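Local coordinates for xylose isomerase-like TIM barrel domain-containing protein (Sinorhizobium meliloti, PDB 3JU2) that is of unknown function but binds a zinc ion in a xylose isomerase-like TIM barrel, consistent with a metal-dependent enzyme, at residues A[174-179]-A[201-206]; A[142-147]-A[180-185]. One frame throughout, in Å; residues are numbered along the deposited sequence.

Contact 1. Residues A[174-179]-A[201-206]. With ZN (zinc ion), chain D.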
ATOM      1  N   GLY A 174     -13.939 -17.232  -0.861  1.00 32.39           N
ATOM      2  CA  GLY A 174     -14.265 -15.957  -1.453  1.00 34.14           C
ATOM      3  C   GLY A 174     -13.429 -14.864  -0.799  1.00 30.93           C
ATOM      4  O   GLY A 174     -12.375 -15.141  -0.207  1.00 35.72           O
ATOM      5  N   VAL A 175     -13.901 -13.635  -0.943  1.00 32.59           N
ATOM      6  CA  VAL A 175     -13.203 -12.430  -0.475  1.00 33.08           C
ATOM      7  C   VAL A 175     -14.035 -11.604   0.536  1.00 37.27           C
ATOM      8  O   VAL A 175     -15.266 -11.493   0.408  1.00 30.86           O
ATOM      9  CB  VAL A 175     -12.684 -11.543  -1.651  1.00 32.83           C
ATOM     10  CG1 VAL A 175     -11.652 -12.327  -2.527  1.00 31.71           C
ATOM     11  CG2 VAL A 175     -13.839 -11.005  -2.500  1.00 34.94           C
ATOM     12  N   ALA A 176     -13.341 -11.069   1.552  1.00 28.90           N
ATOM     13  CA  ALA A 176     -13.861 -10.002   2.402  1.00 27.79           C
ATOM     14  C   ALA A 176     -13.264  -8.708   1.859  1.00 30.14           C
ATOM     15  O   ALA A 176     -12.041  -8.556   1.838  1.00 32.11           O
ATOM     16  CB  ALA A 176     -13.441 -10.211   3.869  1.00 31.79           C
ATOM     17  N   ILE A 177     -14.113  -7.819   1.358  1.00 26.38           N
ATOM     18  CA  ILE A 177     -13.663  -6.564   0.812  1.00 27.41           C
ATOM     19  C   ILE A 177     -13.731  -5.488   1.900  1.00 34.04           C
ATOM     20  O   ILE A 177     -14.817  -5.030   2.253  1.00 30.72           O
ATOM     21  CB  ILE A 177     -14.493  -6.122  -0.429  1.00 25.34           C
ATOM     22  CG1 ILE A 177     -14.463  -7.214  -1.512  1.00 34.94           C
ATOM     23  CG2 ILE A 177     -14.010  -4.758  -0.961  1.00 28.99           C
ATOM     24  CD1 ILE A 177     -15.387  -6.931  -2.685  1.00 35.13           C
ATOM     25  N   ASP A 178     -12.564  -5.108   2.420  1.00 31.02           N
ATOM     26  CA  ASP A 178     -12.452  -4.008   3.410  1.00 27.77           C
ATOM     27  C   ASP A 178     -11.965  -2.756   2.712  1.00 28.58           C
ATOM     28  O   ASP A 178     -10.852  -2.722   2.145  1.00 27.81           O
ATOM     29  CB  ASP A 178     -11.496  -4.421   4.542  1.00 29.39           C
ATOM     30  CG  ASP A 178     -11.450  -3.402   5.739  1.00 31.39           C
ATOM     31  OD1 ASP A 178     -11.697  -2.190   5.603  1.00 31.81           O
ATOM     32  OD2 ASP A 178     -11.177  -3.866   6.865  1.00 33.73           O
ATOM     33  N   VAL A 179     -12.770  -1.697   2.757  1.00 26.88           N
ATOM     34  CA  VAL A 179     -12.423  -0.443   2.088  1.00 29.29           C
ATOM     35  C   VAL A 179     -11.044   0.123   2.498  1.00 28.67           C
ATOM     36  O   VAL A 179     -10.372   0.747   1.683  1.00 24.53           O
ATOM     37  CB  VAL A 179     -13.538   0.641   2.239  1.00 28.85           C
ATOM     38  CG1 VAL A 179     -14.881   0.122   1.672  1.00 30.64           C
ATOM     39  CG2 VAL A 179     -13.692   1.133   3.725  1.00 28.25           C
ATOM     40  N   ILE A 201     -17.951 -12.497  -3.406  1.00 36.27           N
ATOM     41  CA  ILE A 201     -18.072 -11.509  -2.320  1.00 37.98           C
ATOM     42  C   ILE A 201     -18.768 -12.109  -1.086  1.00 43.22           C
ATOM     43  O   ILE A 201     -19.943 -12.501  -1.143  1.00 38.13           O
ATOM     44  CB  ILE A 201     -18.697 -10.177  -2.757  1.00 38.97           C
ATOM     45  CG1 ILE A 201     -18.020  -9.653  -4.029  1.00 36.41           C
ATOM     46  CG2 ILE A 201     -18.540  -9.129  -1.627  1.00 41.04           C
ATOM     47  CD1 ILE A 201     -18.636  -8.413  -4.646  1.00 33.85           C
ATOM     48  N   LEU A 202     -18.011 -12.210   0.011  1.00 36.98           N
ATOM     49  CA  LEU A 202     -18.495 -12.808   1.260  1.00 35.15           C
ATOM     50  C   LEU A 202     -18.743 -11.782   2.388  1.00 36.83           C
ATOM     51  O   LEU A 202     -19.564 -12.025   3.282  1.00 35.06           O
ATOM     52  CB  LEU A 202     -17.555 -13.918   1.737  1.00 32.57           C
ATOM     53  CG  LEU A 202     -17.500 -15.214   0.914  1.00 36.42           C
ATOM     54  CD1 LEU A 202     -16.382 -16.117   1.412  1.00 34.70           C
ATOM     55  CD2 LEU A 202     -18.859 -15.955   0.949  1.00 44.43           C
ATOM     56  N   ALA A 203     -18.056 -10.642   2.323  1.00 34.33           N
ATOM     57  CA  ALA A 203     -18.194  -9.586   3.329  1.00 35.71           C
ATOM     58  C   ALA A 203     -17.745  -8.247   2.797  1.00 34.45           C
ATOM     59  O   ALA A 203     -16.945  -8.173   1.851  1.00 31.91           O
ATOM     60  CB  ALA A 203     -17.402  -9.942   4.610  1.00 34.71           C
ATOM     61  N   HIS A 204     -18.246  -7.187   3.425  1.00 29.35           N
ATOM     62  CA  HIS A 204     -17.883  -5.830   3.077  1.00 30.68           C
ATOM     63  C   HIS A 204     -17.627  -5.060   4.384  1.00 34.02           C
ATOM     64  O   HIS A 204     -18.533  -4.913   5.228  1.00 32.00           O
ATOM     65  CB  HIS A 204     -19.000  -5.200   2.230  1.00 30.63           C
ATOM     66  CG  HIS A 204     -18.802  -3.754   1.917  1.00 30.88           C
ATOM     67  ND1 HIS A 204     -19.847  -2.940   1.552  1.00 29.14           N
ATOM     68  CD2 HIS A 204     -17.689  -2.977   1.872  1.00 31.28           C
ATOM     69  CE1 HIS A 204     -19.401  -1.721   1.322  1.00 34.43           C
ATOM     70  NE2 HIS A 204     -18.094  -1.714   1.513  1.00 34.99           N
ATOM     71  N   HIS A 205     -16.392  -4.596   4.562  1.00 30.30           N
ATOM     72  CA  HIS A 205     -16.017  -3.886   5.803  1.00 34.90           C
ATOM     73  C   HIS A 205     -15.855  -2.424   5.520  1.00 32.64           C
ATOM     74  O   HIS A 205     -15.285  -2.034   4.489  1.00 29.04           O
ATOM     75  CB  HIS A 205     -14.726  -4.416   6.425  1.00 32.40           C
ATOM     76  CG  HIS A 205     -14.770  -5.862   6.804  1.00 39.81           C
ATOM     77  ND1 HIS A 205     -13.718  -6.485   7.437  1.00 43.06           N
ATOM     78  CD2 HIS A 205     -15.724  -6.810   6.643  1.00 41.24           C
ATOM     79  CE1 HIS A 205     -14.014  -7.757   7.636  1.00 46.62           C
ATOM     80  NE2 HIS A 205     -15.225  -7.980   7.164  1.00 42.16           N
ATOM     81  N   ILE A 206     -16.322  -1.607   6.443  1.00 30.15           N
ATOM     82  CA  ILE A 206     -16.311  -0.184   6.272  1.00 28.44           C
ATOM     83  C   ILE A 206     -15.650   0.586   7.412  1.00 29.49           C
ATOM     84  O   ILE A 206     -15.561   0.108   8.486  1.00 28.52           O
ATOM     85  CB  ILE A 206     -17.698   0.361   5.930  1.00 31.41           C
ATOM     86  CG1 ILE A 206     -18.721  -0.084   6.958  1.00 36.63           C
ATOM     87  CG2 ILE A 206     -18.130  -0.133   4.606  1.00 34.20           C
ATOM     88  CD1 ILE A 206     -19.926   0.794   7.033  1.00 34.71           C
TER
HETATM   89 ZN    ZN D 285     -11.577  -5.702   7.499  0.50 37.33          ZN

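Contact 2. Residues A[142-147]-A[180-185]. With ZN (zinc ion), chain D.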
ATOM      1  N   ILE A 142     -10.942 -14.657   2.154  1.00 33.16           N
ATOM      2  CA  ILE A 142      -9.615 -14.049   2.080  1.00 36.61           C
ATOM      3  C   ILE A 142      -9.805 -12.545   2.169  1.00 30.50           C
ATOM      4  O   ILE A 142     -10.504 -11.946   1.351  1.00 33.18           O
ATOM      5  CB  ILE A 142      -8.892 -14.396   0.754  1.00 33.28           C
ATOM      6  CG1 ILE A 142      -8.698 -15.921   0.641  1.00 32.18           C
ATOM      7  CG2 ILE A 142      -7.549 -13.636   0.637  1.00 32.27           C
ATOM      8  CD1 ILE A 142      -8.178 -16.344  -0.714  1.00 40.50           C
ATOM      9  N   GLU A 143      -9.182 -11.922   3.160  1.00 30.73           N
ATOM     10  CA  GLU A 143      -9.267 -10.475   3.249  1.00 33.25           C
ATOM     11  C   GLU A 143      -7.950  -9.902   2.747  1.00 34.33           C
ATOM     12  O   GLU A 143      -6.935  -9.997   3.461  1.00 32.54           O
ATOM     13  CB  GLU A 143      -9.561 -10.025   4.686  1.00 32.44           C
ATOM     14  CG  GLU A 143      -9.505  -8.520   4.847  1.00 35.09           C
ATOM     15  CD  GLU A 143      -9.913  -8.056   6.239  1.00 48.81           C
ATOM     16  OE1 GLU A 143      -9.752  -8.805   7.225  1.00 51.51           O
ATOM     17  OE2 GLU A 143     -10.369  -6.914   6.341  1.00 47.24           O
ATOM     18  N   PRO A 144      -7.945  -9.340   1.514  1.00 34.62           N
ATOM     19  CA  PRO A 144      -6.715  -8.699   1.109  1.00 32.51           C
ATOM     20  C   PRO A 144      -6.416  -7.519   2.044  1.00 34.39           C
ATOM     21  O   PRO A 144      -7.331  -6.765   2.400  1.00 28.99           O
ATOM     22  CB  PRO A 144      -7.018  -8.196  -0.301  1.00 31.11           C
ATOM     23  CG  PRO A 144      -8.493  -8.145  -0.415  1.00 30.36           C
ATOM     24  CD  PRO A 144      -8.997  -9.228   0.471  1.00 26.95           C
ATOM     25  N   LEU A 145      -5.166  -7.424   2.484  1.00 29.28           N
ATOM     26  CA  LEU A 145      -4.747  -6.345   3.386  1.00 28.72           C
ATOM     27  C   LEU A 145      -3.987  -5.275   2.654  1.00 26.32           C
ATOM     28  O   LEU A 145      -3.304  -5.530   1.650  1.00 25.35           O
ATOM     29  CB  LEU A 145      -3.916  -6.879   4.558  1.00 29.71           C
ATOM     30  CG  LEU A 145      -4.647  -6.932   5.907  1.00 33.57           C
ATOM     31  CD1 LEU A 145      -5.818  -7.901   5.929  1.00 37.47           C
ATOM     32  CD2 LEU A 145      -3.652  -7.278   7.047  1.00 29.02           C
ATOM     33  N   HIS A 146      -4.111  -4.050   3.147  1.00 24.92           N
ATOM     34  CA  HIS A 146      -3.342  -2.946   2.614  1.00 24.91           C
ATOM     35  C   HIS A 146      -1.864  -3.344   2.373  1.00 26.23           C
ATOM     36  O   HIS A 146      -1.248  -4.016   3.217  1.00 25.51           O
ATOM     37  CB  HIS A 146      -3.378  -1.755   3.579  1.00 24.47           C
ATOM     38  CG  HIS A 146      -3.022  -0.469   2.920  1.00 24.17           C
ATOM     39  ND1 HIS A 146      -1.734  -0.159   2.542  1.00 25.78           N
ATOM     40  CD2 HIS A 146      -3.796   0.573   2.524  1.00 22.43           C
ATOM     41  CE1 HIS A 146      -1.726   1.028   1.957  1.00 25.55           C
ATOM     42  NE2 HIS A 146      -2.962   1.501   1.954  1.00 25.55           N
ATOM     43  N   PRO A 147      -1.315  -2.956   1.210  1.00 24.41           N
ATOM     44  CA  PRO A 147       0.119  -3.157   0.895  1.00 27.98           C
ATOM     45  C   PRO A 147       1.106  -2.797   2.028  1.00 29.17           C
ATOM     46  O   PRO A 147       2.125  -3.433   2.140  1.00 27.96           O
ATOM     47  CB  PRO A 147       0.329  -2.252  -0.303  1.00 27.17           C
ATOM     48  CG  PRO A 147      -0.955  -2.411  -1.031  1.00 24.64           C
ATOM     49  CD  PRO A 147      -2.027  -2.382   0.064  1.00 31.00           C
ATOM     50  N   TYR A 180     -10.623  -0.122   3.748  1.00 27.11           N
ATOM     51  CA  TYR A 180      -9.337   0.382   4.247  1.00 29.65           C
ATOM     52  C   TYR A 180      -8.196  -0.240   3.443  1.00 25.49           C
ATOM     53  O   TYR A 180      -7.234   0.437   3.096  1.00 26.10           O
ATOM     54  CB  TYR A 180      -9.145   0.060   5.730  1.00 26.62           C
ATOM     55  CG  TYR A 180      -8.157   0.986   6.399  1.00 33.08           C
ATOM     56  CD1 TYR A 180      -8.508   2.307   6.668  1.00 28.80           C
ATOM     57  CD2 TYR A 180      -6.873   0.544   6.757  1.00 25.89           C
ATOM     58  CE1 TYR A 180      -7.596   3.186   7.275  1.00 27.54           C
ATOM     59  CE2 TYR A 180      -5.951   1.407   7.393  1.00 26.69           C
ATOM     60  CZ  TYR A 180      -6.332   2.725   7.653  1.00 26.94           C
ATOM     61  OH  TYR A 180      -5.454   3.588   8.258  1.00 30.38           O
ATOM     62  N   HIS A 181      -8.358  -1.518   3.138  1.00 24.22           N
ATOM     63  CA  HIS A 181      -7.334  -2.283   2.442  1.00 29.37           C
ATOM     64  C   HIS A 181      -7.279  -2.089   0.923  1.00 29.66           C
ATOM     65  O   HIS A 181      -6.218  -2.246   0.331  1.00 26.85           O
ATOM     66  CB  HIS A 181      -7.501  -3.748   2.815  1.00 25.40           C
ATOM     67  CG  HIS A 181      -7.363  -4.004   4.283  1.00 32.04           C
ATOM     68  ND1 HIS A 181      -6.423  -3.360   5.068  1.00 27.31           N
ATOM     69  CD2 HIS A 181      -8.029  -4.846   5.106  1.00 31.17           C
ATOM     70  CE1 HIS A 181      -6.528  -3.794   6.314  1.00 31.53           C
ATOM     71  NE2 HIS A 181      -7.495  -4.693   6.360  1.00 28.75           N
ATOM     72  N   VAL A 182      -8.408  -1.722   0.302  1.00 30.54           N
ATOM     73  CA  VAL A 182      -8.538  -1.781  -1.176  1.00 29.72           C
ATOM     74  C   VAL A 182      -8.909  -0.474  -1.866  1.00 33.64           C
ATOM     75  O   VAL A 182      -8.805  -0.391  -3.097  1.00 25.84           O
ATOM     76  CB  VAL A 182      -9.571  -2.851  -1.619  1.00 30.27           C
ATOM     77  CG1 VAL A 182      -9.268  -4.209  -1.025  1.00 28.64           C
ATOM     78  CG2 VAL A 182     -11.005  -2.411  -1.227  1.00 25.33           C
ATOM     79  N   TRP A 183      -9.335   0.546  -1.098  1.00 29.02           N
ATOM     80  CA  TRP A 183      -9.881   1.784  -1.699  1.00 30.62           C
ATOM     81  C   TRP A 183      -8.955   2.434  -2.742  1.00 27.47           C
ATOM     82  O   TRP A 183      -9.433   3.017  -3.703  1.00 26.37           O
ATOM     83  CB  TRP A 183     -10.269   2.836  -0.611  1.00 27.80           C
ATOM     84  CG  TRP A 183      -9.056   3.527  -0.049  1.00 26.18           C
ATOM     85  CD1 TRP A 183      -8.231   3.079   0.956  1.00 25.61           C
ATOM     86  CD2 TRP A 183      -8.493   4.749  -0.517  1.00 27.96           C
ATOM     87  NE1 TRP A 183      -7.198   3.967   1.144  1.00 26.80           N
ATOM     88  CE2 TRP A 183      -7.329   4.995   0.247  1.00 28.08           C
ATOM     89  CE3 TRP A 183      -8.864   5.668  -1.511  1.00 27.76           C
ATOM     90  CZ2 TRP A 183      -6.530   6.111   0.040  1.00 28.42           C
ATOM     91  CZ3 TRP A 183      -8.085   6.784  -1.709  1.00 25.05           C
ATOM     92  CH2 TRP A 183      -6.915   6.997  -0.940  1.00 27.39           C
ATOM     93  N   TRP A 184      -7.632   2.354  -2.517  1.00 24.02           N
ATOM     94  CA  TRP A 184      -6.598   3.004  -3.328  1.00 28.37           C
ATOM     95  C   TRP A 184      -6.383   2.290  -4.696  1.00 26.38           C
ATOM     96  O   TRP A 184      -5.715   2.829  -5.597  1.00 27.32           O
ATOM     97  CB  TRP A 184      -5.273   2.997  -2.517  1.00 29.51           C
ATOM     98  CG  TRP A 184      -4.898   1.602  -2.212  1.00 24.94           C
ATOM     99  CD1 TRP A 184      -5.288   0.840  -1.150  1.00 27.21           C
ATOM    100  CD2 TRP A 184      -4.170   0.737  -3.080  1.00 30.36           C
ATOM    101  NE1 TRP A 184      -4.817  -0.448  -1.288  1.00 29.53           N
ATOM    102  CE2 TRP A 184      -4.119  -0.531  -2.465  1.00 27.78           C
ATOM    103  CE3 TRP A 184      -3.516   0.928  -4.313  1.00 24.07           C
ATOM    104  CZ2 TRP A 184      -3.482  -1.619  -3.062  1.00 36.37           C
ATOM    105  CZ3 TRP A 184      -2.880  -0.146  -4.898  1.00 31.70           C
ATOM    106  CH2 TRP A 184      -2.850  -1.400  -4.264  1.00 28.88           C
ATOM    107  N   ASP A 185      -6.873   1.055  -4.805  1.00 26.68           N
ATOM    108  CA  ASP A 185      -6.456   0.173  -5.914  1.00 29.50           C
ATOM    109  C   ASP A 185      -6.943   0.734  -7.264  1.00 24.85           C
ATOM    110  O   ASP A 185      -8.133   0.866  -7.473  1.00 27.97           O
ATOM    111  CB  ASP A 185      -7.000  -1.226  -5.683  1.00 25.29           C
ATOM    112  CG  ASP A 185      -6.427  -2.280  -6.670  1.00 30.17           C
ATOM    113  OD1 ASP A 185      -6.034  -1.940  -7.812  1.00 30.64           O
ATOM    114  OD2 ASP A 185      -6.414  -3.454  -6.274  1.00 32.68           O
TER
HETATM  115 ZN    ZN D 285     -11.577  -5.702   7.499  0.50 37.33          ZN
HETATM  116  O   HOH W   1      -8.976  -5.864   8.555  1.00 43.63           O
HETATM  117  O   HOH W   2      -3.912   3.980   1.091  1.00 27.73           O

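Contact 1. Residues A[174-179]-A[201-206]
Two neighbouring parallel strands of a TIM barrel, 173-178 and 201-206, meet here and each gives the zinc ion one ligand: Asp178 through OD2, 2.0 Å from the metal, and His205 through ND1, 2.3 Å from it. The two side chains cross nearly at right angles, carboxylate and imidazole planes 60° apart, with Asp178 CG against His205 CB at 3.5 Å. CG of Asp178 stands anti to the backbone N (chi1 -173°), which turns the carboxylate to the metal. OD2 also takes a hydrogen bond from Arg220, while OD1 caps the N of Tyr180 at the start of the next helix. Glu143 and Glu249 complete the site.

In the eight-stranded barrel this pair is strands six and seven, and a beta bulge shifts its register between Val175 and Ala176. Val175 O takes Leu202 N at 2.9 Å and, weakly, Ala203 N; beyond the bulge Ile177 gives its N to Ala203 O and takes His205 N on its O at 2.8 Å. On the face away from the metal, Ile177 packs at a slant on Ile201, CD1 to CG2 4.0 Å. Val179 N donates to His205 O at 3.1 Å, and its CG1 sits in plane at the edge of the His204 ring; with both methyls cut back to an alanine, that edge would probably lose the carbon packed against it. His204 ND1 is hydrogen-bonded to Arg234 NH1.

Contact 2. Residues A[142-147]-A[180-185]
Glu143 OE2 is gripped by the zinc ion at 2.1 Å and by a water hydrogen-bonded to it at 2.8 Å, and the same water lies 2.9 Å from His181 NE2, in the plane of that ring. Segment 142-147 runs out of the C-terminal end of barrel strand 140-142, the end where TIM barrels carry their active sites, and packs against the short helix and turn that follow strand 173-178. Glu143 is extended, CG anti to the backbone N (chi1 174°), which carries its carboxylate up to the metal shared with Asp178, His205 and Glu249. OE2 also meets the edge of the His181 ring, carboxylate and ring planes 71° apart. Thus His181 is a second-shell neighbour of the zinc, tied to its ligand through water.

Leu145 runs alongside His181, pointing the same way, and sets CG over one ring face in a CH-pi contact, 3.8 Å from the ring centroid. Pro144 CG touches Val182 CG1, and Val182 also packs on Ile177 of strand 173-178.

Farther along, Trp184 NE1 donates to His181 O at 2.8 Å, from above the carbonyl plane, and so anchors the indole within its own turn. That indole lies obliquely to the His146 ring, planes at 49°, with NE1 over one face of the imidazole, toward the rim. His146 ND1 is hydrogen-bonded to Met148 N, and a water bridges NE2 to Trp183 NE1, weakly on the indole side. This end faces the second subunit, whose Pro147 packs on His146, Pro147 and Trp184. Within the chain, Pro147 CG presses on Trp184 CZ2 at 3.3 Å.

The centres of the two contacts lie about 10 Å apart, and their segments alternate along the chain: 142-147, 174-179, 180-185, then 201-206. Strand 173-178 runs straight into helix 179-182, so contact 1 passes directly into contact 2. The sheet also joins them laterally, since strand 140-142 lies next to strand 173-178: Ile142 N is 2.8 Å from Gly174 O, and Ile142 O is 3.0 Å from Ala176 N, both probable hydrogen bonds. Contact 1 belongs to the barrel wall, contact 2 to the loops at its C-terminal mouth. Together they bring three of the four zinc ligands to one metal, while contact 2 also extends outward to the subunit interface.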